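Local coordinates for hypothetical protein CG14615-PA (Drosophila melanogaster, PDB 1SQH) that has no established function but, as a member of the acetyltransferase superfamily, may act as an N-acyltransferase, possibly using glycine as acyl acceptor, at residues A[9-14]-A[68-73]; A[79-84]-A[103-108]; A[185-190]-A[225-230]. All blocks are in the same frame, centred on the assembly; numbering follows the deposited sequence.

Contact 1: A[9-14]-A[68-73]; sequences ILRPLS and FYTHRR
Arg-11 and Thr-70 are the hydrogen-bonded pair midway along an antiparallel pairing of strand 10-12 with strand 67-71: Arg-11 N donates to Thr-70 O at 2.8 Å, and Thr-70 N returns a bond to Arg-11 O at 3.1 Å. Beyond them Leu-13 N reaches Phe-68 O at 2.9 Å, while at the other end Arg-72 N meets Ile-9 O at 2.7 Å, almost straight at 173° on the hydrogen.

Pro-12 and Tyr-69 share one face, Pro-12 CB lying 4.0 Å from Tyr-69 CE2; Leu-10 CB packs 3.8 Å from Tyr-69 CB, their side chains crossing at about a right angle. On the opposite face Arg-11 and Thr-70 run side by side, with Arg-11 NH1 3.4 Å from Thr-70 CG2; their polar ends turn to other partners, Arg-11 to Glu-17 in a salt bridge and Thr-70 OG1 to Thr-81 O. Bent at chi3 (-80°), Arg-72 brings its guanidinium to where Leu-10 O stands over one face.

The third kind of contact is CH-pi: Ile-9 CG1 sits 4.0 Å from the centroid of the His-71 ring, 11° off its normal. That ring is fixed by Arg-73 N, which donates to ND1 close to the ring plane, and by Glu-108, bonded to NE2. An alanine in place of His-71 is likely to leave Ile-9 without its aromatic support and Arg-73 N and Glu-108 without their nitrogen mates.

Strand 10-12 is an edge strand of its mixed sheet; strand 67-71 pairs on its other side with strand 82-87, helix 104-112 receives Ile-9, Leu-10 and His-71, and helix 15-29 receives Leu-13 and Phe-68.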
# COMPACT_ATOMS: atom_id res chain seq x y z
N ILE A 9 12.22 21.00 8.99
CA ILE A 9 13.26 20.04 9.32
C ILE A 9 13.29 18.90 8.30
O ILE A 9 14.27 18.14 8.21
CB ILE A 9 13.04 19.48 10.74
CG1 ILE A 9 14.23 18.61 11.15
CG2 ILE A 9 11.74 18.70 10.79
CD1 ILE A 9 14.17 18.18 12.60
N LEU A 10 12.23 18.77 7.52
CA LEU A 10 12.15 17.75 6.49
C LEU A 10 12.59 18.35 5.15
O LEU A 10 12.09 19.39 4.74
CB LEU A 10 10.72 17.21 6.36
CG LEU A 10 10.16 16.36 7.51
CD1 LEU A 10 8.73 15.96 7.21
CD2 LEU A 10 11.03 15.12 7.70
N ARG A 11 13.54 17.70 4.49
CA ARG A 11 14.01 18.19 3.20
C ARG A 11 13.63 17.21 2.10
O ARG A 11 13.93 16.02 2.18
CB ARG A 11 15.53 18.35 3.17
CG ARG A 11 15.99 18.96 1.85
CD ARG A 11 17.47 18.82 1.59
NE ARG A 11 17.85 17.54 1.00
CZ ARG A 11 18.24 16.49 1.70
NH1 ARG A 11 18.31 16.57 3.03
NH2 ARG A 11 18.61 15.37 1.08
N PRO A 12 12.97 17.71 1.05
CA PRO A 12 12.55 16.86 -0.07
C PRO A 12 13.71 16.20 -0.81
O PRO A 12 14.63 16.88 -1.27
CB PRO A 12 11.77 17.83 -0.95
CG PRO A 12 12.49 19.13 -0.74
CD PRO A 12 12.70 19.13 0.77
N LEU A 13 13.66 14.88 -0.92
CA LEU A 13 14.71 14.17 -1.63
C LEU A 13 14.45 14.27 -3.12
O LEU A 13 13.31 14.29 -3.56
CB LEU A 13 14.74 12.69 -1.22
CG LEU A 13 15.44 12.34 0.09
CD1 LEU A 13 14.70 12.99 1.23
CD2 LEU A 13 15.47 10.82 0.26
N SER A 14 15.53 14.36 -3.89
CA SER A 14 15.42 14.44 -5.34
C SER A 14 15.11 13.03 -5.81
O SER A 14 15.15 12.09 -5.01
CB SER A 14 16.75 14.89 -5.94
OG SER A 14 17.79 13.99 -5.59
N PHE A 68 9.10 12.12 -0.87
CA PHE A 68 9.97 11.61 0.18
C PHE A 68 10.80 12.73 0.81
O PHE A 68 11.21 13.66 0.12
CB PHE A 68 10.87 10.52 -0.40
CG PHE A 68 10.11 9.30 -0.87
CD1 PHE A 68 9.74 8.31 0.04
CD2 PHE A 68 9.74 9.16 -2.20
CE1 PHE A 68 9.01 7.19 -0.36
CE2 PHE A 68 9.01 8.05 -2.62
CZ PHE A 68 8.64 7.06 -1.70
N TYR A 69 11.04 12.63 2.11
CA TYR A 69 11.83 13.64 2.82
C TYR A 69 12.80 13.00 3.80
O TYR A 69 12.68 11.83 4.13
CB TYR A 69 10.93 14.58 3.63
CG TYR A 69 9.84 15.29 2.86
CD1 TYR A 69 8.66 14.64 2.53
CD2 TYR A 69 9.99 16.62 2.50
CE1 TYR A 69 7.63 15.31 1.85
CE2 TYR A 69 8.98 17.30 1.82
CZ TYR A 69 7.81 16.64 1.50
OH TYR A 69 6.80 17.31 0.85
N THR A 70 13.78 13.78 4.26
CA THR A 70 14.70 13.28 5.27
C THR A 70 15.10 14.46 6.12
O THR A 70 14.79 15.60 5.78
CB THR A 70 15.98 12.64 4.68
OG1 THR A 70 16.69 11.99 5.74
CG2 THR A 70 16.88 13.70 4.05
N HIS A 71 15.78 14.19 7.23
CA HIS A 71 16.23 15.25 8.14
C HIS A 71 17.13 16.20 7.35
O HIS A 71 18.19 15.81 6.85
CB HIS A 71 16.98 14.62 9.31
CG HIS A 71 17.23 15.57 10.45
ND1 HIS A 71 17.80 16.81 10.27
CD2 HIS A 71 17.03 15.44 11.78
CE1 HIS A 71 17.94 17.40 11.45
NE2 HIS A 71 17.48 16.59 12.38
N ARG A 72 16.69 17.45 7.23
CA ARG A 72 17.42 18.48 6.49
C ARG A 72 18.89 18.63 6.89
O ARG A 72 19.71 19.07 6.09
CB ARG A 72 16.68 19.82 6.62
CG ARG A 72 17.36 21.02 5.94
CD ARG A 72 16.33 22.10 5.63
NE ARG A 72 15.59 21.78 4.41
CZ ARG A 72 14.39 22.24 4.10
NH1 ARG A 72 13.76 23.06 4.93
NH2 ARG A 72 13.80 21.88 2.96
N ARG A 73 19.21 18.25 8.13
CA ARG A 73 20.58 18.34 8.61
C ARG A 73 21.13 16.96 8.97
O ARG A 73 21.94 16.83 9.89
CB ARG A 73 20.66 19.25 9.84
CG ARG A 73 20.05 20.62 9.63
CD ARG A 73 20.41 21.53 10.80
NE ARG A 73 20.07 20.91 12.08
CZ ARG A 73 18.82 20.74 12.51
NH1 ARG A 73 17.80 21.15 11.77
NH2 ARG A 73 18.60 20.15 13.68

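Contact 2: A[79-84]-A[103-108]; sequences WGTYVS and AAELWE
Glu-105 places CG opposite its own backbone N (chi1 -180°) and stays extended beyond it, which carries the carboxylate away from the helix to Thr-81; there a chi1 of -56° sets OG1 beside the threonine's backbone N and turned to that carboxylate. The motif is helix-on-sheet packing in an acetyltransferase-like region: the first turn of helix 104-112, through Glu-105 and Leu-106, lies against the residues that lead into strand 82-87, just after Gly-80, with its positive phi, leaves the helical conformation.

The polar half centres on Glu-105 OE2. Thr-81 OG1 donates to it at 2.7 Å, arriving on the anti side and 27° out of the carboxylate plane, and the same hydroxyl is also bonded to Ser-97. Water 1 donates to Glu-105 OE2 at 2.6 Å, so two donors grip this single oxygen. The water in turn accepts from Trp-79 N at 2.9 Å and, over a longer 3.3 Å, from Thr-81 N, thereby relaying the carboxylate to two backbone amides. Trp-79 meets the acid with the edge of its indole, CD1 being 3.9 Å from Glu-105 OE2.

The apolar half is built on Thr-81 CG2 and Leu-106. Thr-81 CG2 rests 3.9 Å from Leu-106 CA, which shows that the helix backbone itself comes close here. The CD1 branch of Leu-106 turns to strand 82-87; its side chain also touches Phe-95 of strand 91-96 and Phe-131 of helix 129-141. Leu-106 CD1 approaches Val-83 CG2 loosely, at 4.4 Å, and ends 4.3 Å from Tyr-82 O.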
# COMPACT_ATOMS: atom_id res chain seq x y z
N TRP A 79 21.18 6.09 8.41
CA TRP A 79 20.12 5.36 9.11
C TRP A 79 18.87 5.09 8.27
O TRP A 79 17.88 4.55 8.78
CB TRP A 79 19.68 6.12 10.37
CG TRP A 79 20.79 6.51 11.31
CD1 TRP A 79 21.07 7.77 11.76
CD2 TRP A 79 21.72 5.64 11.95
NE1 TRP A 79 22.12 7.73 12.65
CE2 TRP A 79 22.54 6.43 12.78
CE3 TRP A 79 21.94 4.25 11.91
CZ2 TRP A 79 23.57 5.89 13.56
CZ3 TRP A 79 22.97 3.71 12.68
CH2 TRP A 79 23.77 4.53 13.50
N GLY A 80 18.93 5.49 7.00
CA GLY A 80 17.79 5.31 6.11
C GLY A 80 16.56 6.09 6.55
O GLY A 80 15.44 5.77 6.16
N THR A 81 16.78 7.12 7.35
CA THR A 81 15.69 7.94 7.88
C THR A 81 14.90 8.66 6.79
O THR A 81 15.44 9.45 6.02
CB THR A 81 16.24 8.98 8.91
OG1 THR A 81 16.95 8.30 9.95
CG2 THR A 81 15.11 9.77 9.55
N TYR A 82 13.60 8.37 6.72
CA TYR A 82 12.78 9.01 5.72
C TYR A 82 11.34 9.17 6.18
O TYR A 82 10.86 8.51 7.11
CB TYR A 82 12.81 8.20 4.42
CG TYR A 82 11.71 7.17 4.30
CD1 TYR A 82 10.53 7.46 3.63
CD2 TYR A 82 11.85 5.92 4.89
CE1 TYR A 82 9.50 6.53 3.55
CE2 TYR A 82 10.82 4.97 4.81
CZ TYR A 82 9.65 5.28 4.14
OH TYR A 82 8.65 4.34 4.05
N VAL A 83 10.64 10.07 5.50
CA VAL A 83 9.25 10.32 5.78
C VAL A 83 8.69 10.65 4.42
O VAL A 83 9.25 11.49 3.70
CB VAL A 83 9.02 11.55 6.73
CG1 VAL A 83 7.53 11.82 6.88
CG2 VAL A 83 9.64 11.28 8.10
N SER A 84 7.61 9.96 4.05
CA SER A 84 6.96 10.20 2.78
C SER A 84 5.58 10.80 3.04
O SER A 84 4.95 10.52 4.07
CB SER A 84 6.82 8.91 1.98
OG SER A 84 6.21 7.91 2.76
N ALA A 103 15.85 5.88 17.80
CA ALA A 103 15.77 6.55 16.51
C ALA A 103 15.54 8.05 16.70
O ALA A 103 14.55 8.60 16.22
CB ALA A 103 14.64 5.94 15.69
N ALA A 104 16.47 8.69 17.40
CA ALA A 104 16.38 10.13 17.67
C ALA A 104 16.14 10.96 16.41
O ALA A 104 15.21 11.78 16.34
CB ALA A 104 17.65 10.59 18.37
N GLU A 105 16.99 10.75 15.40
CA GLU A 105 16.89 11.48 14.15
C GLU A 105 15.48 11.48 13.57
O GLU A 105 14.99 12.51 13.13
CB GLU A 105 17.86 10.88 13.13
CG GLU A 105 17.85 11.57 11.78
CD GLU A 105 19.00 11.12 10.90
OE1 GLU A 105 20.14 11.57 11.15
OE2 GLU A 105 18.77 10.31 9.97
N LEU A 106 14.84 10.31 13.59
CA LEU A 106 13.49 10.19 13.06
C LEU A 106 12.49 11.04 13.85
O LEU A 106 11.78 11.86 13.27
CB LEU A 106 13.04 8.73 13.09
CG LEU A 106 11.55 8.46 12.82
CD1 LEU A 106 11.20 8.88 11.40
CD2 LEU A 106 11.24 6.99 13.03
N TRP A 107 12.44 10.85 15.16
CA TRP A 107 11.51 11.59 15.99
C TRP A 107 11.79 13.08 15.98
O TRP A 107 10.89 13.89 16.21
CB TRP A 107 11.52 11.04 17.42
CG TRP A 107 10.89 9.70 17.48
CD1 TRP A 107 11.51 8.51 17.73
CD2 TRP A 107 9.51 9.39 17.23
NE1 TRP A 107 10.60 7.48 17.64
CE2 TRP A 107 9.37 7.99 17.34
CE3 TRP A 107 8.39 10.17 16.92
CZ2 TRP A 107 8.13 7.35 17.15
CZ3 TRP A 107 7.16 9.53 16.73
CH2 TRP A 107 7.04 8.14 16.85
N GLU A 108 13.04 13.44 15.72
CA GLU A 108 13.38 14.86 15.64
C GLU A 108 12.58 15.37 14.44
O GLU A 108 11.97 16.44 14.48
CB GLU A 108 14.88 15.02 15.41
CG GLU A 108 15.42 16.40 15.66
CD GLU A 108 16.93 16.40 15.77
OE1 GLU A 108 17.45 15.67 16.64
OE2 GLU A 108 17.59 17.12 14.99
O HOH W 1 19.59 8.50 8.34

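Contact 3: A[185-190]-A[225-230]; sequences AMVHDS and WIFQND
Val-187 packs over one face of the Trp-225 indole: its CB stands 3.8 Å from the centroid of the five-membered ring, 20° off the normal, a CH-pi contact. The packing is tight, for Val-187 CG2 comes within 3.1 Å of Trp-225 NE1, a buried nitrogen that has no hydrogen-bond partner in the model. The same methyl continues to Phe-227, lying 3.6 Å from CE1 and oblique to that ring. Trp-225 offers its indole to the helix because CG lies between the backbone N and the carbonyl carbon (chi1 51°).

The arrangement, a short helix crossing a strand of the four-stranded antiparallel sheet, is consistent with the GNAT-like fold suggested by the strand's FR47-like family; the segment axes of helix 185-189 and strand 225-228 stand at 101° and 10.6 Å apart. Leu-202 and Leu-205 of helix 199-208 cover Val-187 and Phe-227 respectively.

Toward the helix end the contact changes character. Ser-190 OG reaches the indole edge, 3.0 Å from Trp-225 CZ2, while donating to Val-187 O at 2.9 Å. The outer side is loose: selenomethionine Met-186 is exposed, its selenium end turns outward, and its nearest atom is the backbone Met-186 O, 4.4 Å from Trp-225 CH2.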
# COMPACT_ATOMS: atom_id res chain seq x y z
N ALA A 185 -16.11 2.26 -9.98
CA ALA A 185 -17.22 2.70 -9.14
C ALA A 185 -17.90 1.55 -8.38
O ALA A 185 -18.32 1.71 -7.23
CB ALA A 185 -18.23 3.48 -9.98
N MSE A 186 -17.99 0.39 -9.02
CA MSE A 186 -18.62 -0.76 -8.38
C MSE A 186 -17.74 -1.27 -7.23
O MSE A 186 -18.24 -1.48 -6.12
CB MSE A 186 -18.85 -1.88 -9.41
CG MSE A 186 -19.55 -1.41 -10.69
SE MSE A 186 -21.22 -0.43 -10.40
CE MSE A 186 -20.63 1.36 -10.82
N VAL A 187 -16.45 -1.46 -7.50
CA VAL A 187 -15.54 -1.92 -6.46
C VAL A 187 -15.51 -0.94 -5.29
O VAL A 187 -15.41 -1.34 -4.13
CB VAL A 187 -14.08 -2.13 -7.03
CG1 VAL A 187 -13.72 -1.03 -7.96
CG2 VAL A 187 -13.07 -2.19 -5.89
N HIS A 188 -15.62 0.35 -5.60
CA HIS A 188 -15.60 1.38 -4.57
C HIS A 188 -16.90 1.39 -3.75
O HIS A 188 -16.89 1.72 -2.56
CB HIS A 188 -15.37 2.75 -5.20
CG HIS A 188 -15.05 3.83 -4.21
ND1 HIS A 188 -16.01 4.42 -3.42
CD2 HIS A 188 -13.87 4.40 -3.86
CE1 HIS A 188 -15.44 5.31 -2.62
NE2 HIS A 188 -14.14 5.31 -2.87
N ASP A 189 -18.01 1.02 -4.38
CA ASP A 189 -19.30 1.00 -3.69
C ASP A 189 -19.41 -0.09 -2.64
O ASP A 189 -20.22 0.02 -1.72
CB ASP A 189 -20.45 0.81 -4.68
CG ASP A 189 -21.80 0.76 -3.99
OD1 ASP A 189 -22.16 1.75 -3.31
OD2 ASP A 189 -22.51 -0.27 -4.11
N SER A 190 -18.61 -1.14 -2.76
CA SER A 190 -18.67 -2.23 -1.80
C SER A 190 -17.75 -2.02 -0.60
O SER A 190 -17.57 -2.91 0.22
CB SER A 190 -18.35 -3.56 -2.49
OG SER A 190 -17.08 -3.52 -3.12
N TRP A 225 -13.29 -9.16 -7.48
CA TRP A 225 -12.13 -8.50 -8.06
C TRP A 225 -10.92 -8.46 -7.12
O TRP A 225 -11.03 -8.68 -5.92
CB TRP A 225 -12.52 -7.07 -8.47
CG TRP A 225 -13.19 -6.33 -7.36
CD1 TRP A 225 -12.58 -5.70 -6.31
CD2 TRP A 225 -14.59 -6.25 -7.10
NE1 TRP A 225 -13.52 -5.24 -5.41
CE2 TRP A 225 -14.76 -5.57 -5.88
CE3 TRP A 225 -15.73 -6.70 -7.79
CZ2 TRP A 225 -16.03 -5.33 -5.32
CZ3 TRP A 225 -16.99 -6.47 -7.24
CH2 TRP A 225 -17.12 -5.78 -6.01
N ILE A 226 -9.75 -8.17 -7.70
CA ILE A 226 -8.51 -8.10 -6.94
C ILE A 226 -7.62 -7.08 -7.66
O ILE A 226 -7.63 -6.99 -8.89
CB ILE A 226 -7.84 -9.51 -6.87
CG1 ILE A 226 -6.86 -9.58 -5.70
CG2 ILE A 226 -7.13 -9.83 -8.18
CD1 ILE A 226 -5.54 -8.97 -5.98
N PHE A 227 -6.87 -6.30 -6.89
CA PHE A 227 -6.00 -5.27 -7.46
C PHE A 227 -4.54 -5.49 -7.11
O PHE A 227 -4.22 -6.29 -6.23
CB PHE A 227 -6.32 -3.89 -6.87
CG PHE A 227 -7.51 -3.22 -7.46
CD1 PHE A 227 -8.80 -3.54 -7.03
CD2 PHE A 227 -7.34 -2.21 -8.40
CE1 PHE A 227 -9.90 -2.86 -7.53
CE2 PHE A 227 -8.44 -1.52 -8.92
CZ PHE A 227 -9.73 -1.84 -8.48
N GLN A 228 -3.66 -4.78 -7.82
CA GLN A 228 -2.24 -4.81 -7.48
C GLN A 228 -2.25 -3.60 -6.55
O GLN A 228 -2.98 -2.64 -6.81
CB GLN A 228 -1.35 -4.51 -8.69
CG GLN A 228 0.13 -4.59 -8.33
CD GLN A 228 1.03 -4.57 -9.55
OE1 GLN A 228 2.18 -5.01 -9.50
NE2 GLN A 228 0.52 -4.04 -10.66
N ASN A 229 -1.47 -3.60 -5.47
CA ASN A 229 -1.52 -2.47 -4.55
C ASN A 229 -0.33 -1.52 -4.58
O ASN A 229 0.52 -1.60 -5.47
CB ASN A 229 -1.76 -2.97 -3.12
CG ASN A 229 -0.57 -3.68 -2.53
OD1 ASN A 229 0.46 -3.85 -3.19
ND2 ASN A 229 -0.69 -4.09 -1.28
N ASP A 230 -0.26 -0.62 -3.60
CA ASP A 230 0.82 0.35 -3.56
C ASP A 230 2.15 -0.21 -3.04
O ASP A 230 3.08 0.53 -2.73
CB ASP A 230 0.40 1.61 -2.76
CG ASP A 230 -0.32 1.28 -1.45
OD1 ASP A 230 -0.63 0.10 -1.18
OD2 ASP A 230 -0.57 2.23 -0.68

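Overall arrangement
Contacts 1 and 2 are neighbours, with centres 10 Å apart, and share the mixed sheet: strands 67-71 and 82-87 lie side by side, joined by Tyr-69 N to Val-83 O, while helix 104-112 serves both. Contact 1 forms a partly buried edge of that sheet and relies on backbone bonds, whereas contact 2 is buried and combines a carboxylate bound directly by a threonine hydroxyl and through a water with a modest apolar patch. Contact 3 is on the opposite side of the chain's centre, its own centre about 33 Å from both, in the separate four-stranded antiparallel sheet. It too is buried helix-to-sheet packing, but aliphatic and aromatic contacts replace the polar link.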